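Local coordinates for hypothetical membrane spanning protein (Thermus thermophilus, PDB 2VPZ), which probably serves as the membrane subunit of a polysulfide reductase complex, where it would oxidise quinol and pass the electrons to its partner subunits, at residues 152-157 with 180-185; 171-176 with 225-230; 37-42 with 111-116; 29-34 with 161-166; 141-146 with 200-205. All blocks are in the same frame, centred on the assembly; numbering follows the deposited sequence.

Interaction 1: 152-157 with 180-185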
# COMPACT_ATOMS: atom_id res chain seq x y z
N PHE C 152 -27.13 -26.96 -9.88
CA PHE C 152 -26.89 -27.93 -10.92
C PHE C 152 -27.46 -29.36 -10.66
O PHE C 152 -28.04 -29.94 -11.59
CB PHE C 152 -25.45 -27.80 -11.46
CG PHE C 152 -25.27 -26.67 -12.49
CD1 PHE C 152 -25.40 -25.34 -12.09
CD2 PHE C 152 -25.04 -26.95 -13.85
CE1 PHE C 152 -25.32 -24.29 -13.02
CE2 PHE C 152 -24.96 -25.90 -14.81
CZ PHE C 152 -25.10 -24.57 -14.39
N PRO C 153 -27.31 -29.93 -9.43
CA PRO C 153 -27.89 -31.26 -9.15
C PRO C 153 -29.47 -31.30 -9.27
O PRO C 153 -30.04 -32.22 -9.87
CB PRO C 153 -27.42 -31.58 -7.74
CG PRO C 153 -26.05 -30.94 -7.68
CD PRO C 153 -26.20 -29.64 -8.50
N LEU C 154 -30.15 -30.32 -8.69
CA LEU C 154 -31.62 -30.24 -8.74
C LEU C 154 -32.16 -30.04 -10.16
O LEU C 154 -33.24 -30.53 -10.51
CB LEU C 154 -32.17 -29.12 -7.82
CG LEU C 154 -32.22 -29.38 -6.30
CD1 LEU C 154 -32.22 -28.05 -5.51
CD2 LEU C 154 -33.46 -30.23 -5.93
N THR C 155 -31.41 -29.34 -10.99
CA THR C 155 -31.84 -29.06 -12.35
C THR C 155 -31.66 -30.25 -13.31
O THR C 155 -32.43 -30.42 -14.28
CB THR C 155 -31.14 -27.74 -12.84
OG1 THR C 155 -32.12 -26.73 -13.06
CG2 THR C 155 -30.33 -27.99 -14.09
N ALA C 156 -30.67 -31.10 -13.02
CA ALA C 156 -30.39 -32.30 -13.80
C ALA C 156 -31.53 -33.33 -13.55
O ALA C 156 -31.84 -34.16 -14.42
CB ALA C 156 -29.00 -32.90 -13.39
N LEU C 157 -32.16 -33.23 -12.38
CA LEU C 157 -33.29 -34.07 -11.99
C LEU C 157 -34.58 -33.61 -12.70
O LEU C 157 -35.35 -34.43 -13.21
CB LEU C 157 -33.45 -34.12 -10.45
CG LEU C 157 -32.25 -34.76 -9.71
CD1 LEU C 157 -32.36 -34.58 -8.17
CD2 LEU C 157 -32.13 -36.25 -10.10
N ALA C 180 -39.09 -29.45 -9.25
CA ALA C 180 -39.15 -28.24 -10.08
C ALA C 180 -39.51 -27.02 -9.19
O ALA C 180 -39.13 -25.88 -9.49
CB ALA C 180 -40.17 -28.41 -11.26
N GLY C 181 -40.25 -27.27 -8.11
CA GLY C 181 -40.59 -26.23 -7.14
C GLY C 181 -39.35 -25.83 -6.34
O GLY C 181 -39.12 -24.63 -6.06
N ALA C 182 -38.53 -26.81 -5.98
CA ALA C 182 -37.27 -26.60 -5.27
C ALA C 182 -36.31 -25.77 -6.16
O ALA C 182 -35.86 -24.69 -5.74
CB ALA C 182 -36.62 -27.97 -4.90
N SER C 183 -36.03 -26.25 -7.37
CA SER C 183 -35.17 -25.58 -8.36
C SER C 183 -35.61 -24.13 -8.63
O SER C 183 -34.78 -23.22 -8.68
CB SER C 183 -35.12 -26.33 -9.72
OG SER C 183 -34.80 -27.71 -9.59
N LEU C 184 -36.90 -23.89 -8.81
CA LEU C 184 -37.34 -22.52 -9.10
C LEU C 184 -37.29 -21.63 -7.87
O LEU C 184 -37.12 -20.41 -8.00
CB LEU C 184 -38.74 -22.48 -9.76
CG LEU C 184 -38.91 -23.31 -11.05
CD1 LEU C 184 -40.41 -23.55 -11.34
CD2 LEU C 184 -38.21 -22.65 -12.26
N LEU C 185 -37.44 -22.18 -6.67
CA LEU C 185 -37.33 -21.34 -5.49
C LEU C 185 -35.85 -20.90 -5.33
O LEU C 185 -35.58 -19.71 -5.20
CB LEU C 185 -37.85 -22.01 -4.20
CG LEU C 185 -37.90 -21.05 -2.98
CD1 LEU C 185 -38.80 -19.83 -3.28
CD2 LEU C 185 -38.40 -21.78 -1.72

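Interaction 2: 171-176 with 225-230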
# COMPACT_ATOMS: atom_id res chain seq x y z
N TRP C 171 -45.12 -42.71 -12.54
CA TRP C 171 -44.31 -42.30 -11.35
C TRP C 171 -43.24 -41.27 -11.85
O TRP C 171 -42.30 -41.65 -12.44
CB TRP C 171 -43.52 -43.48 -10.81
CG TRP C 171 -42.68 -44.15 -11.94
CD1 TRP C 171 -43.03 -45.26 -12.66
CD2 TRP C 171 -41.44 -43.67 -12.55
NE1 TRP C 171 -42.11 -45.49 -13.65
CE2 TRP C 171 -41.13 -44.53 -13.61
CE3 TRP C 171 -40.56 -42.58 -12.30
CZ2 TRP C 171 -39.98 -44.35 -14.43
CZ3 TRP C 171 -39.44 -42.37 -13.10
CH2 TRP C 171 -39.16 -43.26 -14.16
N ALA C 172 -43.38 -39.98 -11.62
CA ALA C 172 -42.41 -38.99 -12.11
C ALA C 172 -43.11 -37.63 -12.24
O ALA C 172 -42.50 -36.60 -11.94
CB ALA C 172 -41.79 -39.43 -13.50
N LEU C 173 -44.38 -37.60 -12.66
CA LEU C 173 -45.11 -36.30 -12.75
C LEU C 173 -45.37 -35.67 -11.37
O LEU C 173 -45.73 -34.48 -11.31
CB LEU C 173 -46.47 -36.31 -13.54
CG LEU C 173 -47.21 -34.94 -13.45
CD1 LEU C 173 -46.56 -33.87 -14.36
CD2 LEU C 173 -48.71 -35.10 -13.78
N PHE C 174 -45.25 -36.43 -10.29
CA PHE C 174 -45.38 -35.84 -8.93
C PHE C 174 -43.93 -35.45 -8.49
O PHE C 174 -43.70 -34.29 -8.10
CB PHE C 174 -46.10 -36.80 -7.92
CG PHE C 174 -46.00 -36.39 -6.46
CD1 PHE C 174 -46.49 -35.17 -5.99
CD2 PHE C 174 -45.36 -37.24 -5.55
CE1 PHE C 174 -46.33 -34.79 -4.63
CE2 PHE C 174 -45.19 -36.89 -4.20
CZ PHE C 174 -45.67 -35.66 -3.74
N PRO C 175 -42.93 -36.37 -8.58
CA PRO C 175 -41.57 -35.96 -8.19
C PRO C 175 -41.09 -34.77 -9.09
O PRO C 175 -40.38 -33.89 -8.62
CB PRO C 175 -40.70 -37.23 -8.37
CG PRO C 175 -41.56 -38.19 -9.18
CD PRO C 175 -43.00 -37.81 -8.88
N LEU C 176 -41.49 -34.76 -10.36
CA LEU C 176 -41.12 -33.65 -11.26
C LEU C 176 -41.62 -32.29 -10.72
O LEU C 176 -40.91 -31.29 -10.82
CB LEU C 176 -41.61 -33.86 -12.73
CG LEU C 176 -41.54 -32.65 -13.72
CD1 LEU C 176 -40.08 -32.37 -14.16
CD2 LEU C 176 -42.44 -32.91 -14.96
N ARG C 225 -50.28 -31.93 -20.00
CA ARG C 225 -49.24 -32.13 -21.02
C ARG C 225 -48.35 -30.92 -21.49
O ARG C 225 -47.62 -31.03 -22.49
CB ARG C 225 -49.76 -32.97 -22.24
CG ARG C 225 -48.77 -34.11 -22.67
CD ARG C 225 -48.58 -34.19 -24.21
NE ARG C 225 -47.19 -34.17 -24.72
CZ ARG C 225 -46.85 -34.37 -25.99
NH1 ARG C 225 -47.79 -34.60 -26.89
NH2 ARG C 225 -45.57 -34.31 -26.39
N LEU C 226 -48.40 -29.79 -20.77
CA LEU C 226 -47.50 -28.60 -21.01
C LEU C 226 -46.41 -28.73 -19.93
O LEU C 226 -45.25 -28.34 -20.12
CB LEU C 226 -48.12 -27.20 -20.78
CG LEU C 226 -49.36 -26.58 -21.42
CD1 LEU C 226 -49.71 -25.23 -20.75
CD2 LEU C 226 -49.17 -26.42 -22.96
N ALA C 227 -46.83 -29.24 -18.77
CA ALA C 227 -45.98 -29.43 -17.59
C ALA C 227 -44.54 -29.99 -17.87
O ALA C 227 -43.61 -29.45 -17.26
CB ALA C 227 -46.74 -30.21 -16.50
N PRO C 228 -44.35 -31.11 -18.65
CA PRO C 228 -42.96 -31.54 -18.88
C PRO C 228 -42.13 -30.63 -19.85
O PRO C 228 -40.90 -30.53 -19.73
CB PRO C 228 -43.07 -32.95 -19.47
CG PRO C 228 -44.30 -33.49 -18.87
CD PRO C 228 -45.26 -32.26 -18.80
N TRP C 229 -42.78 -30.04 -20.84
CA TRP C 229 -42.06 -29.17 -21.78
C TRP C 229 -41.55 -27.94 -21.04
O TRP C 229 -40.36 -27.64 -21.07
CB TRP C 229 -42.92 -28.78 -23.00
CG TRP C 229 -43.07 -29.94 -23.96
CD1 TRP C 229 -44.19 -30.71 -24.17
CD2 TRP C 229 -42.03 -30.54 -24.77
NE1 TRP C 229 -43.90 -31.74 -25.03
CE2 TRP C 229 -42.59 -31.66 -25.42
CE3 TRP C 229 -40.67 -30.23 -24.99
CZ2 TRP C 229 -41.84 -32.48 -26.30
CZ3 TRP C 229 -39.91 -31.05 -25.87
CH2 TRP C 229 -40.51 -32.16 -26.50
N ALA C 230 -42.46 -27.27 -20.35
CA ALA C 230 -42.15 -26.08 -19.55
C ALA C 230 -41.02 -26.33 -18.52
O ALA C 230 -40.12 -25.50 -18.37
CB ALA C 230 -43.43 -25.55 -18.85

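Interaction 3: 37-42 with 111-116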
# COMPACT_ATOMS: atom_id res chain seq x y z
N LEU C 37 -32.39 -46.58 -9.43
CA LEU C 37 -33.49 -46.65 -8.48
C LEU C 37 -34.59 -47.64 -8.96
O LEU C 37 -35.34 -48.20 -8.14
CB LEU C 37 -34.11 -45.25 -8.21
CG LEU C 37 -33.29 -44.16 -7.47
CD1 LEU C 37 -34.11 -42.87 -7.31
CD2 LEU C 37 -32.86 -44.68 -6.09
N LEU C 38 -34.71 -47.83 -10.27
CA LEU C 38 -35.70 -48.76 -10.86
C LEU C 38 -35.21 -50.20 -10.67
O LEU C 38 -35.95 -51.06 -10.21
CB LEU C 38 -36.01 -48.44 -12.34
CG LEU C 38 -36.96 -47.25 -12.59
CD1 LEU C 38 -36.96 -46.86 -14.08
CD2 LEU C 38 -38.38 -47.58 -12.10
N HIS C 39 -33.96 -50.47 -11.03
CA HIS C 39 -33.40 -51.79 -10.81
C HIS C 39 -33.52 -52.14 -9.33
O HIS C 39 -33.73 -53.31 -8.97
CB HIS C 39 -31.92 -51.89 -11.22
CG HIS C 39 -31.67 -52.32 -12.61
ND1 HIS C 39 -31.59 -51.44 -13.65
CD2 HIS C 39 -31.55 -53.54 -13.14
CE1 HIS C 39 -31.46 -52.11 -14.77
NE2 HIS C 39 -31.43 -53.39 -14.49
N LEU C 40 -33.40 -51.14 -8.47
CA LEU C 40 -33.47 -51.34 -7.03
C LEU C 40 -34.89 -51.67 -6.48
O LEU C 40 -35.00 -52.38 -5.49
CB LEU C 40 -32.74 -50.19 -6.28
CG LEU C 40 -31.37 -50.40 -5.54
CD1 LEU C 40 -30.59 -51.57 -6.16
CD2 LEU C 40 -30.53 -49.09 -5.55
N LYS C 41 -35.95 -51.16 -7.10
CA LYS C 41 -37.34 -51.50 -6.68
C LYS C 41 -37.73 -52.81 -7.39
O LYS C 41 -38.82 -53.33 -7.19
CB LYS C 41 -38.39 -50.46 -7.12
CG LYS C 41 -38.20 -49.04 -6.66
CD LYS C 41 -38.38 -48.88 -5.14
CE LYS C 41 -38.38 -47.41 -4.68
NZ LYS C 41 -39.51 -47.08 -3.73
N GLY C 42 -36.85 -53.31 -8.26
CA GLY C 42 -37.17 -54.48 -9.04
C GLY C 42 -38.28 -54.22 -10.07
O GLY C 42 -38.91 -55.17 -10.57
N GLY C 111 -21.76 -60.33 -14.88
CA GLY C 111 -21.08 -59.66 -13.77
C GLY C 111 -21.87 -59.17 -12.53
O GLY C 111 -21.56 -58.09 -11.96
N SER C 112 -22.90 -59.92 -12.11
CA SER C 112 -23.84 -59.64 -10.95
C SER C 112 -25.13 -58.74 -11.24
O SER C 112 -25.39 -58.51 -12.41
CB SER C 112 -23.09 -59.10 -9.73
OG SER C 112 -23.91 -58.94 -8.59
N GLN C 113 -25.87 -58.20 -10.24
CA GLN C 113 -27.14 -57.38 -10.45
C GLN C 113 -27.88 -56.41 -9.48
O GLN C 113 -28.96 -55.92 -9.82
CB GLN C 113 -28.29 -58.22 -10.97
CG GLN C 113 -28.28 -58.76 -12.40
CD GLN C 113 -28.68 -57.75 -13.51
OE1 GLN C 113 -29.79 -57.19 -13.49
NE2 GLN C 113 -27.79 -57.56 -14.49
N ARG C 114 -27.39 -56.28 -8.24
CA ARG C 114 -28.01 -55.39 -7.24
C ARG C 114 -26.72 -54.62 -6.88
O ARG C 114 -26.73 -53.38 -6.73
CB ARG C 114 -28.53 -56.19 -6.02
CG ARG C 114 -29.38 -55.39 -5.00
CD ARG C 114 -30.84 -55.44 -5.30
NE ARG C 114 -31.68 -54.82 -4.17
CZ ARG C 114 -33.16 -54.64 -4.22
NH1 ARG C 114 -33.83 -55.09 -5.40
NH2 ARG C 114 -33.80 -54.05 -3.27
N ALA C 115 -25.62 -55.38 -6.80
CA ALA C 115 -24.25 -54.92 -6.52
C ALA C 115 -23.72 -54.07 -7.70
O ALA C 115 -22.69 -53.35 -7.58
CB ALA C 115 -23.33 -56.12 -6.23
N LEU C 116 -24.42 -54.19 -8.82
CA LEU C 116 -24.19 -53.42 -10.05
C LEU C 116 -25.23 -52.27 -10.03
O LEU C 116 -24.96 -51.20 -10.55
CB LEU C 116 -24.33 -54.26 -11.34
CG LEU C 116 -23.26 -55.34 -11.65
CD1 LEU C 116 -23.52 -56.04 -13.02
CD2 LEU C 116 -21.86 -54.69 -11.63

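Interaction 4: 29-34 with 161-166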
# COMPACT_ATOMS: atom_id res chain seq x y z
N GLY C 29 -26.78 -38.03 -16.49
CA GLY C 29 -26.68 -38.37 -15.08
C GLY C 29 -27.96 -38.69 -14.30
O GLY C 29 -28.03 -39.67 -13.55
N GLY C 30 -28.97 -37.85 -14.49
CA GLY C 30 -30.29 -38.05 -13.90
C GLY C 30 -31.07 -39.22 -14.49
O GLY C 30 -31.92 -39.81 -13.81
N VAL C 31 -30.85 -39.59 -15.75
CA VAL C 31 -31.56 -40.76 -16.28
C VAL C 31 -30.84 -42.04 -15.75
O VAL C 31 -31.49 -43.07 -15.49
CB VAL C 31 -31.72 -40.73 -17.87
CG1 VAL C 31 -32.09 -42.12 -18.42
CG2 VAL C 31 -32.84 -39.72 -18.24
N ALA C 32 -29.53 -41.96 -15.55
CA ALA C 32 -28.77 -43.07 -14.96
C ALA C 32 -29.20 -43.25 -13.47
O ALA C 32 -29.09 -44.35 -12.92
CB ALA C 32 -27.23 -42.81 -15.04
N LEU C 33 -29.69 -42.18 -12.82
CA LEU C 33 -30.17 -42.29 -11.42
C LEU C 33 -31.54 -43.03 -11.44
O LEU C 33 -31.79 -43.91 -10.60
CB LEU C 33 -30.30 -40.91 -10.70
CG LEU C 33 -30.81 -40.96 -9.24
CD1 LEU C 33 -29.73 -41.51 -8.30
CD2 LEU C 33 -31.27 -39.57 -8.74
N LEU C 34 -32.40 -42.66 -12.39
CA LEU C 34 -33.70 -43.29 -12.59
C LEU C 34 -33.53 -44.80 -12.87
O LEU C 34 -34.18 -45.63 -12.22
CB LEU C 34 -34.48 -42.62 -13.73
CG LEU C 34 -34.94 -41.19 -13.42
CD1 LEU C 34 -36.13 -40.82 -14.33
CD2 LEU C 34 -35.33 -41.06 -11.93
N LEU C 161 -36.65 -36.40 -15.10
CA LEU C 161 -38.06 -36.65 -14.76
C LEU C 161 -39.04 -36.04 -15.80
O LEU C 161 -40.13 -36.58 -16.04
CB LEU C 161 -38.39 -36.18 -13.32
CG LEU C 161 -37.74 -36.96 -12.14
CD1 LEU C 161 -37.88 -36.19 -10.81
CD2 LEU C 161 -38.38 -38.36 -12.04
N GLY C 162 -38.64 -34.91 -16.39
CA GLY C 162 -39.42 -34.25 -17.42
C GLY C 162 -39.48 -35.12 -18.68
O GLY C 162 -40.51 -35.18 -19.36
N LEU C 163 -38.38 -35.81 -18.97
CA LEU C 163 -38.22 -36.74 -20.11
C LEU C 163 -39.07 -38.03 -19.84
O LEU C 163 -39.85 -38.48 -20.70
CB LEU C 163 -36.72 -37.10 -20.34
CG LEU C 163 -36.17 -37.71 -21.63
CD1 LEU C 163 -35.61 -39.12 -21.37
CD2 LEU C 163 -37.24 -37.75 -22.74
N ALA C 164 -38.90 -38.59 -18.64
CA ALA C 164 -39.63 -39.78 -18.18
C ALA C 164 -41.15 -39.59 -18.31
O ALA C 164 -41.87 -40.52 -18.69
CB ALA C 164 -39.26 -40.11 -16.70
N ALA C 165 -41.64 -38.39 -17.99
CA ALA C 165 -43.07 -38.05 -18.08
C ALA C 165 -43.59 -37.86 -19.52
O ALA C 165 -44.79 -38.01 -19.78
CB ALA C 165 -43.39 -36.80 -17.24
N LEU C 166 -42.71 -37.50 -20.46
CA LEU C 166 -43.10 -37.34 -21.86
C LEU C 166 -43.25 -38.79 -22.46
O LEU C 166 -44.15 -39.05 -23.26
CB LEU C 166 -42.08 -36.46 -22.64
CG LEU C 166 -42.11 -34.93 -22.32
CD1 LEU C 166 -40.99 -34.18 -23.07
CD2 LEU C 166 -43.48 -34.34 -22.66

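Interaction 5: 141-146 with 200-205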
# COMPACT_ATOMS: atom_id res chain seq x y z
N ARG C 141 -14.41 -16.01 -9.99
CA ARG C 141 -15.61 -15.68 -10.79
C ARG C 141 -16.77 -15.41 -9.81
O ARG C 141 -17.38 -16.34 -9.30
CB ARG C 141 -15.97 -16.88 -11.71
CG ARG C 141 -14.82 -17.50 -12.54
CD ARG C 141 -14.50 -16.68 -13.81
NE ARG C 141 -13.21 -17.02 -14.45
CZ ARG C 141 -12.66 -16.37 -15.48
NH1 ARG C 141 -13.27 -15.32 -16.03
NH2 ARG C 141 -11.49 -16.77 -15.98
N PRO C 142 -17.11 -14.11 -9.54
CA PRO C 142 -18.23 -13.83 -8.62
C PRO C 142 -19.65 -14.46 -8.83
O PRO C 142 -20.42 -14.58 -7.87
CB PRO C 142 -18.33 -12.30 -8.56
CG PRO C 142 -16.97 -11.79 -9.02
CD PRO C 142 -16.46 -12.87 -9.99
N LEU C 143 -20.04 -14.81 -10.05
CA LEU C 143 -21.38 -15.39 -10.26
C LEU C 143 -21.43 -16.90 -9.94
O LEU C 143 -22.48 -17.43 -9.59
CB LEU C 143 -21.93 -15.10 -11.68
CG LEU C 143 -21.99 -13.62 -12.12
CD1 LEU C 143 -22.90 -13.42 -13.36
CD2 LEU C 143 -22.48 -12.76 -10.94
N TRP C 144 -20.30 -17.59 -10.02
CA TRP C 144 -20.26 -19.03 -9.73
C TRP C 144 -20.05 -19.34 -8.27
O TRP C 144 -19.09 -20.02 -7.90
CB TRP C 144 -19.19 -19.71 -10.58
CG TRP C 144 -19.58 -19.71 -12.01
CD1 TRP C 144 -20.85 -19.50 -12.51
CD2 TRP C 144 -18.75 -19.96 -13.15
NE1 TRP C 144 -20.84 -19.60 -13.88
CE2 TRP C 144 -19.57 -19.88 -14.30
CE3 TRP C 144 -17.38 -20.25 -13.31
CZ2 TRP C 144 -19.06 -20.08 -15.62
CZ3 TRP C 144 -16.86 -20.45 -14.61
CH2 TRP C 144 -17.70 -20.36 -15.74
N ASN C 145 -20.96 -18.87 -7.43
CA ASN C 145 -20.82 -19.10 -6.00
C ASN C 145 -21.36 -20.49 -5.57
O ASN C 145 -21.74 -21.31 -6.42
CB ASN C 145 -21.48 -17.95 -5.20
CG ASN C 145 -23.01 -18.00 -5.18
OD1 ASN C 145 -23.68 -17.10 -4.67
ND2 ASN C 145 -23.56 -19.08 -5.74
N GLY C 146 -21.33 -20.72 -4.26
CA GLY C 146 -21.78 -21.97 -3.68
C GLY C 146 -23.10 -22.57 -4.16
O GLY C 146 -23.19 -23.78 -4.30
N GLY C 200 -25.91 -6.84 -10.41
CA GLY C 200 -26.10 -5.83 -11.44
C GLY C 200 -25.50 -6.27 -12.77
O GLY C 200 -26.01 -5.93 -13.84
N HIS C 201 -24.40 -7.02 -12.70
CA HIS C 201 -23.80 -7.55 -13.93
C HIS C 201 -24.73 -8.67 -14.51
O HIS C 201 -25.03 -8.64 -15.70
CB HIS C 201 -22.35 -8.09 -13.74
CG HIS C 201 -21.76 -8.81 -14.91
ND1 HIS C 201 -21.17 -8.17 -15.96
CD2 HIS C 201 -21.69 -10.12 -15.18
CE1 HIS C 201 -20.76 -9.06 -16.84
NE2 HIS C 201 -21.07 -10.26 -16.39
N LEU C 202 -25.18 -9.64 -13.69
CA LEU C 202 -26.13 -10.69 -14.12
C LEU C 202 -27.40 -10.03 -14.74
O LEU C 202 -27.83 -10.40 -15.84
CB LEU C 202 -26.57 -11.65 -12.96
CG LEU C 202 -27.70 -12.69 -13.21
CD1 LEU C 202 -27.18 -13.86 -14.09
CD2 LEU C 202 -28.28 -13.23 -11.87
N LEU C 203 -28.00 -9.05 -14.06
CA LEU C 203 -29.20 -8.37 -14.57
C LEU C 203 -28.95 -7.64 -15.93
O LEU C 203 -29.73 -7.80 -16.87
CB LEU C 203 -29.84 -7.44 -13.50
CG LEU C 203 -30.42 -8.07 -12.20
CD1 LEU C 203 -31.32 -7.06 -11.43
CD2 LEU C 203 -31.21 -9.36 -12.52
N GLU C 204 -27.88 -6.86 -16.06
CA GLU C 204 -27.59 -6.22 -17.36
C GLU C 204 -27.41 -7.25 -18.52
O GLU C 204 -28.16 -7.22 -19.50
CB GLU C 204 -26.34 -5.32 -17.29
CG GLU C 204 -26.56 -3.94 -16.65
CD GLU C 204 -25.36 -3.43 -15.84
OE1 GLU C 204 -25.57 -2.69 -14.85
OE2 GLU C 204 -24.21 -3.77 -16.22
N GLU C 205 -26.44 -8.17 -18.40
CA GLU C 205 -26.13 -9.17 -19.44
C GLU C 205 -27.18 -10.24 -19.73
O GLU C 205 -27.31 -10.74 -20.85
CB GLU C 205 -24.78 -9.86 -19.16
CG GLU C 205 -23.62 -8.95 -18.68
CD GLU C 205 -22.95 -8.10 -19.78
OE1 GLU C 205 -22.52 -8.66 -20.82
OE2 GLU C 205 -22.86 -6.86 -19.57

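Interaction 1: 152-157 with 180-185
The apolar part of this contact is Leu154 against Ala182. Methyl CD2 of Leu154 rests on CB of Ala182 at 4.0 Å, and both CB atoms are directed at the opposite helix. With CG of Leu154 anti to the carbonyl carbon and beside the backbone N (chi1 -77°), CD2 is the methyl that meets Ala182.

The two helices are 148-166 and 175-189, consecutive transmembrane helices of the bundle. Their local axes come within 9.1 Å and run at 141° to each other, so the pair is broadly antiparallel. The small residues Ala182 and Ser183 face helix 148-166, and the CA atoms of Leu154 and Ser183 are 5.9 Å apart. Helix 148-166 is kinked at Pro153, whose N has no hydrogen bond to the turn before.

The polar part is Ser183. Its OG lies 3.5 Å from CB of Leu154 and 3.4 Å from O of Leu154, but no hydrogen bond crosses the contact. The hydroxyl is satisfied within its own helix, by a hydrogen bond to Leu179 O. Thr155 comes near more loosely, with OG1 4.5 Å from OG of Ser183.

Leu154 also packs on Ala182 of the second subunit, and Ala182 on Leu154 of that subunit.

Interaction 2: 171-176 with 225-230
Near the beginnings of two transmembrane helices, 175-189 and 227-245, two leucines meet an Ala-Pro pair. The closest CA atoms are those of Leu173 and Pro228, 8.1 Å apart, so the side chains must span the gap. Leu173 does so with CD1, which touches CB of Ala227 at 4.2 Å. Leu176 does so with CD2, which lies 4.2 Å from CA of Pro228 and 4.4 Å from CG of its ring. The same methyl is 4.3 Å from O of Ala227. In Leu176, CG lies anti to the backbone N (chi1 168°), and this carries CD2 out to the proline.

The contact joins the N-terminal parts of two helices of the bundle, and a proline stands early in each of them. Helix 148-166 flanks it: Leu176 touches Val158, and Pro228 touches Ala165 and Leu166. No hydrogen bond passes between the segments. The backbone bonds stay within each segment, as in the 3.0 Å hydrogen bond from Ala230 N to Leu226 O. Trp171, farther back, is hydrogen-bonded by NE1 to Glu45 OE2. Phe174 packs on Phe174 of the second subunit.

Interaction 3: 37-42 with 111-116
Leu40 and Arg114 mark the closest backbone approach, CA to CA 6.8 Å, where helix 16-41 ends in a Schellman motif with Gly42, of positive phi, as its C-prime residue. Arg114 lays its guanidinium over the exposed helix end. O of Leu40 sits above one face of the group, 3.0 Å from both NH1 and NH2 of Arg114. The N-H bonds do not aim at this oxygen, so it is not a hydrogen bond. The positive group may still be favoured beside the carbonyl of a helix C-terminus. A bend in the arginine chain (chi2 92°) lets its stem pass Leu40, whose CD1 is 4.0 Å from NE of Arg114. Gln113 adds a looser touch: its OE1 is 4.1 Å from CD2 of His39, with amide and ring planes 61° apart. ND1 of His39 is hydrogen-bonded to Ala35 O. Around this surface contact, Leu40 packs on Ala117 and Trp118 of helix 117-136, His39 on Ala46 and Thr50 of helix 46-65, and Gln113 on Leu106 of helix 88-107.

Interaction 4: 29-34 with 161-166
Leu34 and Leu161 share the same first torsion, chi1 -68°, which puts CG of each anti to its carbonyl carbon and beside its backbone N. Leu34 already starts out toward the other helix. Leu161 starts out to one side, and it is the end of its chain that comes near. The two side chains cross at a slant and meet through their methyls.

They belong to transmembrane helices 16-41 and 148-166, far apart in the chain but neighbours in the bundle. The local axes cross at -63° and come no closer than 10.2 Å. At that spacing the backbones stay well apart, and side-chain methyls bridge the gap. All the touching atoms are carbon. No hydrogen bond joins the segments.

Two groups of contacts lie along the crossing. In one, CG2 of Val31 meets CD1 of Leu163 at 4.2 Å. In the other, Leu34 fits against residues one helical turn apart, Leu161 and Ala164. Other parts of the chain surround the contact. Trp171 touches both Leu34 and Ala164, and Ala172 touches Leu161 and Ala164. Helix 46-65 adds Ala53 and Leu56 against Val31, and Tyr49 against Ala164. One methyl of Leu34 is shared: CD1 lies 4.0 Å from CB of Ala164 and 4.0 Å from CD2 of Leu161, while CD2 of Leu34 is 4.1 Å from that same Leu161 CD2.

Interaction 5: 141-146 with 200-205
The imidazole of His201 takes Leu143 at its edge, where methyl CD1 lies in the ring plane, 4.0 Å from CD2 of His201. One face of the ring carries CG of Glu205, 3.4 Å above the plane and shifted toward the rim. Glu205 is one turn further along the same helix. The ring also stacks with that of Trp248. Leu143 and His201 cross at about a right angle.

The contact joins the loop between helices 117-136 and 148-166 to the short helix 196-205. In the loop, residues Arg141 to Trp144 form a type I beta turn, closed by a hydrogen bond from Trp144 N to Arg141 O of 3.3 Å. An inverse gamma turn centred on Trp144 overlaps its end. The turn presents Leu143 to the helix, and the carbonyl oxygen of Leu143 is hydrogen-bonded to Tyr190 OH. Trp144 is held by a hydrogen bond from NE1 to Leu242 O.

Arg141 works on a different partner. Its NE and NH2 are hydrogen-bonded to the backbone of a chain of another protein in the complex, so this loop also meets a partner subunit.

On the helix side, His201 and Leu202 both direct CB at the loop. With CG anti to the carbonyl carbon (chi1 -55°), the side chain of Leu143 extends to the helix, and CD1 meets both residues: besides the imidazole edge, it touches CB of Leu202 at 4.1 Å.

Interactions 1, 2 and 4 are buried and mostly apolar. Interactions 1 and 4 share helix 148-166, and interactions 1 and 2 share helix 175-189. Interactions 2 and 4 lie against each other, with CB of Pro228 3.4 Å from O of Gly162. Interactions 1 and 4 also touch, through Leu157 and Leu33. Interaction 3 differs: it lies on the surface at the end of helix 16-41, which it shares with interaction 4, and polar groups carry much of it. Interaction 5 is buried but joins a loop to a short helix, through one leucine set against an imidazole edge and a second leucine. Its centre is about 42 Å from that of interaction 3, across the chain's centre.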